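Local atomic coordinates of putative cell adhesion protein (Bacteroides eggerthii, PDB entry 4GPV), a protein that probably serves as a structural subunit of adhesive pili (fimbriae) on the bacterial cell surface. Residues 158-163 / 291-296; 181-186 / 245-250; 297-302 / 333-338. All coordinates share one frame; numbering follows the deposited sequence.

Contact 1: 158-163 / 291-296; sequences AKIQLI and HTIEPG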
# COMPACT_ATOMS: atom_id res chain seq x y z
N ALA A 158 2.25 0.49 0.72
CA ALA A 158 2.58 0.40 2.13
C ALA A 158 1.81 -0.80 2.68
O ALA A 158 0.79 -1.21 2.09
CB ALA A 158 2.17 1.69 2.86
N LYS A 159 2.23 -1.32 3.81
CA LYS A 159 1.55 -2.43 4.45
C LYS A 159 1.14 -2.01 5.86
O LYS A 159 1.93 -1.36 6.56
CB LYS A 159 2.52 -3.63 4.51
CG LYS A 159 1.92 -4.90 5.10
CD LYS A 159 2.90 -6.07 4.91
CE LYS A 159 3.65 -6.47 6.13
NZ LYS A 159 4.58 -7.61 5.84
N ILE A 160 -0.09 -2.36 6.26
CA ILE A 160 -0.58 -2.04 7.61
C ILE A 160 -0.97 -3.34 8.29
O ILE A 160 -1.83 -4.04 7.76
CB ILE A 160 -1.78 -1.04 7.56
CG1 ILE A 160 -1.35 0.30 6.89
CG2 ILE A 160 -2.35 -0.78 8.99
CD1 ILE A 160 -2.55 1.19 6.52
N GLN A 161 -0.38 -3.66 9.46
CA GLN A 161 -0.72 -4.88 10.21
C GLN A 161 -1.44 -4.49 11.48
O GLN A 161 -1.06 -3.50 12.11
CB GLN A 161 0.56 -5.65 10.60
CG GLN A 161 1.15 -6.43 9.43
CD GLN A 161 2.49 -7.03 9.79
OE1 GLN A 161 3.51 -6.34 9.85
NE2 GLN A 161 2.50 -8.32 10.04
N LEU A 162 -2.41 -5.31 11.92
CA LEU A 162 -3.15 -5.05 13.14
C LEU A 162 -2.94 -6.15 14.16
O LEU A 162 -3.11 -7.34 13.85
CB LEU A 162 -4.66 -4.90 12.82
CG LEU A 162 -5.61 -4.79 14.00
CD1 LEU A 162 -5.32 -3.51 14.82
CD2 LEU A 162 -7.07 -4.84 13.55
N ILE A 163 -2.55 -5.75 15.39
CA ILE A 163 -2.43 -6.61 16.58
C ILE A 163 -3.50 -6.15 17.58
O ILE A 163 -3.46 -4.99 17.99
CB ILE A 163 -0.99 -6.57 17.19
CG1 ILE A 163 0.05 -7.12 16.20
CG2 ILE A 163 -0.91 -7.31 18.53
CD1 ILE A 163 1.47 -6.82 16.60
N HIS A 291 1.98 9.33 12.40
CA HIS A 291 2.41 8.82 11.11
C HIS A 291 1.33 8.97 10.10
O HIS A 291 0.19 8.60 10.37
CB HIS A 291 2.78 7.31 11.14
CG HIS A 291 3.83 6.91 12.12
ND1 HIS A 291 5.16 6.92 11.78
CD2 HIS A 291 3.70 6.50 13.40
CE1 HIS A 291 5.80 6.52 12.86
NE2 HIS A 291 4.96 6.25 13.86
N THR A 292 1.70 9.41 8.90
CA THR A 292 0.79 9.35 7.76
C THR A 292 1.25 8.12 6.97
O THR A 292 2.18 7.43 7.41
CB THR A 292 0.73 10.66 6.97
OG1 THR A 292 2.04 10.96 6.49
CG2 THR A 292 0.20 11.83 7.82
N ILE A 293 0.63 7.81 5.84
CA ILE A 293 1.03 6.59 5.14
C ILE A 293 1.99 6.92 4.02
O ILE A 293 1.65 7.69 3.13
CB ILE A 293 -0.20 5.81 4.59
CG1 ILE A 293 -1.20 5.41 5.70
CG2 ILE A 293 0.20 4.63 3.71
CD1 ILE A 293 -0.66 4.41 6.77
N GLU A 294 3.16 6.26 4.02
CA GLU A 294 4.17 6.42 2.98
C GLU A 294 4.37 5.12 2.22
O GLU A 294 4.36 4.07 2.86
CB GLU A 294 5.53 6.78 3.59
CG GLU A 294 5.61 8.10 4.32
CD GLU A 294 7.04 8.29 4.75
OE1 GLU A 294 7.92 8.46 3.87
OE2 GLU A 294 7.31 8.12 5.96
N PRO A 295 4.66 5.17 0.91
CA PRO A 295 4.98 3.93 0.19
C PRO A 295 6.24 3.32 0.75
O PRO A 295 7.09 4.05 1.26
CB PRO A 295 5.26 4.40 -1.26
CG PRO A 295 5.00 5.82 -1.30
CD PRO A 295 4.73 6.37 0.04
N GLY A 296 6.36 2.00 0.68
CA GLY A 296 7.58 1.34 1.13
C GLY A 296 7.78 1.32 2.63
O GLY A 296 8.90 1.12 3.10
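Ile293 divides its two branches between Ala158 and Ile160: with chi1 at -59°, CG2 stands anti to the backbone N and meets the alanine, while CG1 stands anti to the carbonyl carbon and carries the ethyl arm toward the isoleucine. A second bend at chi2 (-64°) turns that arm, and its end, Ile293 CD1, comes to 3.7 Å from Ile160 CD1. The ethyl arm of Ile160 is extended instead (chi2 167°), and the two side chains meet nearly perpendicular, methyl against methyl. A branched residue suits position 293, where one arm serves each partner; Ile160 answers with its ethyl arm. Ala158 lies nearer the loop and is correspondingly small. Ala158 CB sits 3.6 Å from Ile293 CG2. The same methyl, Ala158 CB, is 3.2 Å from Glu294 O, so the fit is tight here. Gly296 ends the loop with a positive phi, a conformation that glycine adopts readily. The contact is apolar side-chain packing; the strand's backbone bonds go to its two flanks, Ile160 with Phe249 and Lys159 with Tyr299. The loop is held in addition by Tyr299, whose OH accepts a bond from Glu294 N. The arrangement is that of a connecting loop laid over one face of a sheet's inner strand, closing part of the hydrophobic core of a beta domain consistent with the transthyretin-like fold of FimA-type subunits.

Contact 2: 181-186 / 245-250; sequences DAAVLL and VFNHFY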
# COMPACT_ATOMS: atom_id res chain seq x y z
N ASP A 181 -17.36 -6.96 14.41
CA ASP A 181 -17.74 -7.46 13.10
C ASP A 181 -16.56 -7.57 12.14
O ASP A 181 -16.46 -8.56 11.41
CB ASP A 181 -18.84 -6.57 12.49
CG ASP A 181 -20.03 -6.36 13.42
OD1 ASP A 181 -20.57 -7.36 13.94
OD2 ASP A 181 -20.40 -5.19 13.64
N ALA A 182 -15.70 -6.56 12.09
CA ALA A 182 -14.61 -6.59 11.12
C ALA A 182 -13.46 -5.66 11.47
O ALA A 182 -13.64 -4.69 12.21
CB ALA A 182 -15.15 -6.19 9.75
N ALA A 183 -12.28 -5.97 10.93
CA ALA A 183 -11.15 -5.05 10.92
C ALA A 183 -11.27 -4.36 9.57
O ALA A 183 -11.36 -5.04 8.53
CB ALA A 183 -9.82 -5.80 11.06
N VAL A 184 -11.37 -3.03 9.58
CA VAL A 184 -11.63 -2.29 8.33
C VAL A 184 -10.57 -1.21 8.07
O VAL A 184 -10.00 -0.67 9.01
CB VAL A 184 -13.06 -1.66 8.33
CG1 VAL A 184 -14.17 -2.72 8.39
CG2 VAL A 184 -13.24 -0.61 9.44
N LEU A 185 -10.33 -0.92 6.80
CA LEU A 185 -9.46 0.17 6.41
C LEU A 185 -10.34 1.19 5.77
O LEU A 185 -11.04 0.88 4.81
CB LEU A 185 -8.29 -0.26 5.48
CG LEU A 185 -7.16 0.78 5.36
CD1 LEU A 185 -6.42 0.98 6.72
CD2 LEU A 185 -6.15 0.34 4.27
N LEU A 186 -10.31 2.41 6.29
CA LEU A 186 -11.14 3.48 5.74
C LEU A 186 -10.26 4.45 5.01
O LEU A 186 -9.18 4.80 5.51
CB LEU A 186 -11.95 4.20 6.87
CG LEU A 186 -12.66 3.32 7.91
CD1 LEU A 186 -13.41 4.21 8.96
CD2 LEU A 186 -13.63 2.33 7.22
N VAL A 245 -0.51 -11.18 14.94
CA VAL A 245 -1.15 -10.26 14.00
C VAL A 245 -2.50 -10.85 13.56
O VAL A 245 -2.56 -12.03 13.16
CB VAL A 245 -0.19 -10.00 12.80
CG1 VAL A 245 -0.89 -9.27 11.65
CG2 VAL A 245 1.07 -9.24 13.24
N PHE A 246 -3.55 -10.04 13.59
CA PHE A 246 -4.88 -10.49 13.16
C PHE A 246 -5.00 -10.47 11.63
O PHE A 246 -5.55 -11.40 11.03
CB PHE A 246 -5.99 -9.61 13.77
CG PHE A 246 -7.35 -9.93 13.20
CD1 PHE A 246 -7.98 -11.15 13.50
CD2 PHE A 246 -8.00 -9.05 12.34
CE1 PHE A 246 -9.24 -11.46 12.96
CE2 PHE A 246 -9.24 -9.40 11.76
CZ PHE A 246 -9.85 -10.60 12.08
N ASN A 247 -4.58 -9.36 11.01
CA ASN A 247 -4.65 -9.23 9.54
C ASN A 247 -3.69 -8.13 9.09
O ASN A 247 -3.08 -7.44 9.91
CB ASN A 247 -6.10 -8.93 9.09
CG ASN A 247 -6.58 -7.49 9.34
OD1 ASN A 247 -6.16 -6.81 10.28
ND2 ASN A 247 -7.44 -6.98 8.48
N HIS A 248 -3.64 -7.93 7.78
CA HIS A 248 -2.88 -6.83 7.21
C HIS A 248 -3.61 -6.34 5.97
O HIS A 248 -4.39 -7.10 5.38
CB HIS A 248 -1.44 -7.26 6.90
CG HIS A 248 -1.32 -8.26 5.80
ND1 HIS A 248 -1.41 -9.61 6.06
CD2 HIS A 248 -1.15 -8.08 4.47
CE1 HIS A 248 -1.29 -10.21 4.89
NE2 HIS A 248 -1.14 -9.32 3.90
N PHE A 249 -3.37 -5.09 5.60
CA PHE A 249 -3.88 -4.49 4.37
C PHE A 249 -2.74 -3.87 3.61
O PHE A 249 -1.79 -3.38 4.22
CB PHE A 249 -4.93 -3.40 4.67
CG PHE A 249 -6.22 -3.86 5.29
CD1 PHE A 249 -7.13 -4.64 4.56
CD2 PHE A 249 -6.59 -3.44 6.56
CE1 PHE A 249 -8.34 -5.04 5.13
CE2 PHE A 249 -7.81 -3.81 7.12
CZ PHE A 249 -8.68 -4.61 6.40
N TYR A 250 -2.84 -3.87 2.28
CA TYR A 250 -1.92 -3.11 1.43
C TYR A 250 -2.65 -1.85 1.04
O TYR A 250 -3.85 -1.92 0.73
CB TYR A 250 -1.52 -3.89 0.16
CG TYR A 250 -0.87 -5.20 0.48
CD1 TYR A 250 0.36 -5.26 1.13
CD2 TYR A 250 -1.51 -6.40 0.17
CE1 TYR A 250 0.94 -6.49 1.47
CE2 TYR A 250 -0.92 -7.63 0.47
CZ TYR A 250 0.30 -7.67 1.12
OH TYR A 250 0.83 -8.89 1.43
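Phe249 and Leu185 reach across the gap from opposite sides and pass one another, and the leucine's CB rests over one face of the phenyl ring, 4.1 Å from the Phe249 centroid and 23° off the ring normal, a CH-pi contact displaced toward the rim. The same ring presents its edge to the other strand's backbone, with Ala183 O near the ring plane, 3.5 Å from Phe249 CZ. Leu185 CD2 passes on to Phe249 CB, 4.0 Å away. Ala183 meets a second ring differently: its CB lies at the edge of Phe246, 3.7 Å from CE2, and it also touches the amide of Asn247, whose ND2 is hydrogen-bonded to Asp230. A methyl group fits where two larger side chains converge. Replacing Phe249 by alanine is likely to leave Leu185 CB without its aromatic face and a gap beside Ala183 O. Strands 181-186 and 247-250 belong to different sheets, packed face to face, their axes 8.6 Å apart and 20° from parallel. Apart from the Asn247 amide and the carbonyl Ala183 O at the ring edge, the interface is largely hydrocarbon, which suggests cohesion mainly by dispersion and the burial of Ala183, Leu185 and Phe249.

Contact 3: 297-302 / 333-338; sequences KSYTVT and VTAAQW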
# COMPACT_ATOMS: atom_id res chain seq x y z
N LYS A 297 6.70 1.54 3.39
CA LYS A 297 6.76 1.45 4.86
C LYS A 297 5.78 0.39 5.31
O LYS A 297 4.74 0.17 4.67
CB LYS A 297 6.45 2.80 5.52
CG LYS A 297 7.50 3.88 5.20
CD LYS A 297 8.33 4.26 6.40
CE LYS A 297 9.38 5.28 6.01
NZ LYS A 297 9.43 6.43 6.95
N SER A 298 6.10 -0.24 6.44
CA SER A 298 5.31 -1.30 7.02
C SER A 298 4.90 -0.84 8.42
O SER A 298 5.76 -0.61 9.26
CB SER A 298 6.15 -2.58 7.06
OG SER A 298 5.50 -3.63 7.77
N TYR A 299 3.59 -0.63 8.65
CA TYR A 299 3.09 -0.10 9.92
C TYR A 299 2.51 -1.21 10.75
O TYR A 299 1.70 -2.00 10.26
CB TYR A 299 1.98 0.97 9.68
CG TYR A 299 2.49 2.12 8.84
CD1 TYR A 299 2.49 2.06 7.45
CD2 TYR A 299 3.08 3.24 9.44
CE1 TYR A 299 3.02 3.09 6.68
CE2 TYR A 299 3.60 4.28 8.67
CZ TYR A 299 3.57 4.20 7.29
OH TYR A 299 4.13 5.15 6.49
N THR A 300 2.87 -1.22 12.01
CA THR A 300 2.32 -2.19 12.95
C THR A 300 1.46 -1.40 13.94
O THR A 300 1.95 -0.47 14.60
CB THR A 300 3.40 -3.02 13.63
OG1 THR A 300 4.11 -3.78 12.64
CG2 THR A 300 2.82 -3.95 14.69
N VAL A 301 0.17 -1.73 13.98
CA VAL A 301 -0.76 -1.05 14.87
C VAL A 301 -1.18 -2.01 15.94
O VAL A 301 -1.77 -3.03 15.60
CB VAL A 301 -2.00 -0.54 14.10
CG1 VAL A 301 -3.01 0.13 15.05
CG2 VAL A 301 -1.62 0.38 12.93
N THR A 302 -0.86 -1.71 17.23
CA THR A 302 -1.32 -2.54 18.36
C THR A 302 -2.42 -1.79 19.06
O THR A 302 -2.23 -0.65 19.49
CB THR A 302 -0.16 -2.89 19.31
OG1 THR A 302 0.95 -3.33 18.55
CG2 THR A 302 -0.55 -3.94 20.36
N VAL A 333 1.57 2.87 17.31
CA VAL A 333 1.81 2.73 15.86
C VAL A 333 3.29 2.84 15.65
O VAL A 333 3.90 3.83 16.08
CB VAL A 333 1.05 3.72 14.94
CG1 VAL A 333 1.34 3.45 13.45
CG2 VAL A 333 -0.44 3.70 15.21
N THR A 334 3.88 1.81 15.05
CA THR A 334 5.29 1.87 14.71
C THR A 334 5.42 1.70 13.21
O THR A 334 4.58 1.04 12.57
CB THR A 334 6.16 0.89 15.49
OG1 THR A 334 5.76 -0.44 15.19
CG2 THR A 334 6.17 1.17 17.01
N ALA A 335 6.44 2.33 12.64
CA ALA A 335 6.68 2.27 11.21
C ALA A 335 8.05 1.68 10.98
O ALA A 335 9.00 2.07 11.65
CB ALA A 335 6.61 3.65 10.59
N ALA A 336 8.16 0.74 10.04
CA ALA A 336 9.44 0.17 9.68
C ALA A 336 9.62 0.29 8.17
O ALA A 336 8.63 0.46 7.43
CB ALA A 336 9.51 -1.30 10.10
N GLN A 337 10.87 0.28 7.72
CA GLN A 337 11.11 0.27 6.29
C GLN A 337 10.61 -1.07 5.76
O GLN A 337 10.93 -2.11 6.35
CB GLN A 337 12.61 0.44 5.98
CG GLN A 337 13.18 1.81 6.38
CD GLN A 337 12.60 3.02 5.66
OE1 GLN A 337 12.55 4.11 6.21
NE2 GLN A 337 12.20 2.88 4.40
N TRP A 338 9.79 -1.05 4.70
CA TRP A 338 9.30 -2.28 4.08
C TRP A 338 10.25 -2.57 2.92
O TRP A 338 10.26 -1.87 1.93
CB TRP A 338 7.84 -2.11 3.63
CG TRP A 338 7.16 -3.39 3.22
CD1 TRP A 338 7.42 -4.65 3.67
CD2 TRP A 338 5.98 -3.49 2.41
NE1 TRP A 338 6.56 -5.55 3.09
CE2 TRP A 338 5.64 -4.86 2.33
CE3 TRP A 338 5.22 -2.56 1.67
CZ2 TRP A 338 4.56 -5.33 1.57
CZ3 TRP A 338 4.16 -3.03 0.89
CH2 TRP A 338 3.82 -4.39 0.88
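Ser298 and Ala336, followed by Thr300 and Thr334, are the hydrogen-bonded pairs of a regular antiparallel beta pairing between strands 297-302 and 333-338. Each pair is closed by two backbone bonds; Ser298 N reaches Ala336 O at 2.8 Å with an angle of 167° at the hydrogen, and Thr334 N lies 3.0 Å from Thr300 O. Tyr299 with Ala335 and Val301 with Val333 are the intervening non-hydrogen-bonded pairs, and their side chains share one face of the sheet, where Tyr299 and Val301 are buried. Here the CB of Ala335 meets the tyrosine ring obliquely, 3.6 Å from Tyr299 CE2; so small a neighbour lets the broad ring lie across the strand pair. Val301 and Val333 run abreast, Val301 CG2 4.2 Å from Val333 CG2, and beta-branched residues suit such extended backbone. Ser298 and the threonines occupy the other face, which becomes more open toward Thr334, an exposed residue. The serine hydroxyl is not idle, being bound to Asp41. At the end of the pairing, Trp338 is set by chi1 of -169° so that CG points past Ser298; its indole is buried, stacks with Phe155 and gives its NE1 hydrogen to Glu43. The other solvent side is the corner where partly exposed Lys297 and exposed Gln337 lie alongside each other. Lys297 NZ is salt-bridged to Glu294, and it is the CE methylene that touches the amide: Lys297 CE stands 3.4 Å from Gln337 OE1.

Overall arrangement
Strand 158-163 is the hub of the three contacts. On one flank it pairs with segment 245-250 of contact 2, as in the probable bond from Phe246 N to Leu162 O (2.7 Å), and on the other with strand 297-302 of contact 3, where Gln161 N lies 2.8 Å from Tyr299 O. The centres of contacts 1 and 3 are about 5 Å apart, those of contacts 1 and 2 about 12 Å. Contacts 2 and 3 meet through Tyr250 CD1 and Trp338 CH2, 3.6 Å apart. Contact 2 alone crosses to the second sheet. A Tris molecule, probably from crystallisation, lies beside contact 2, close to the Asn247 side chain.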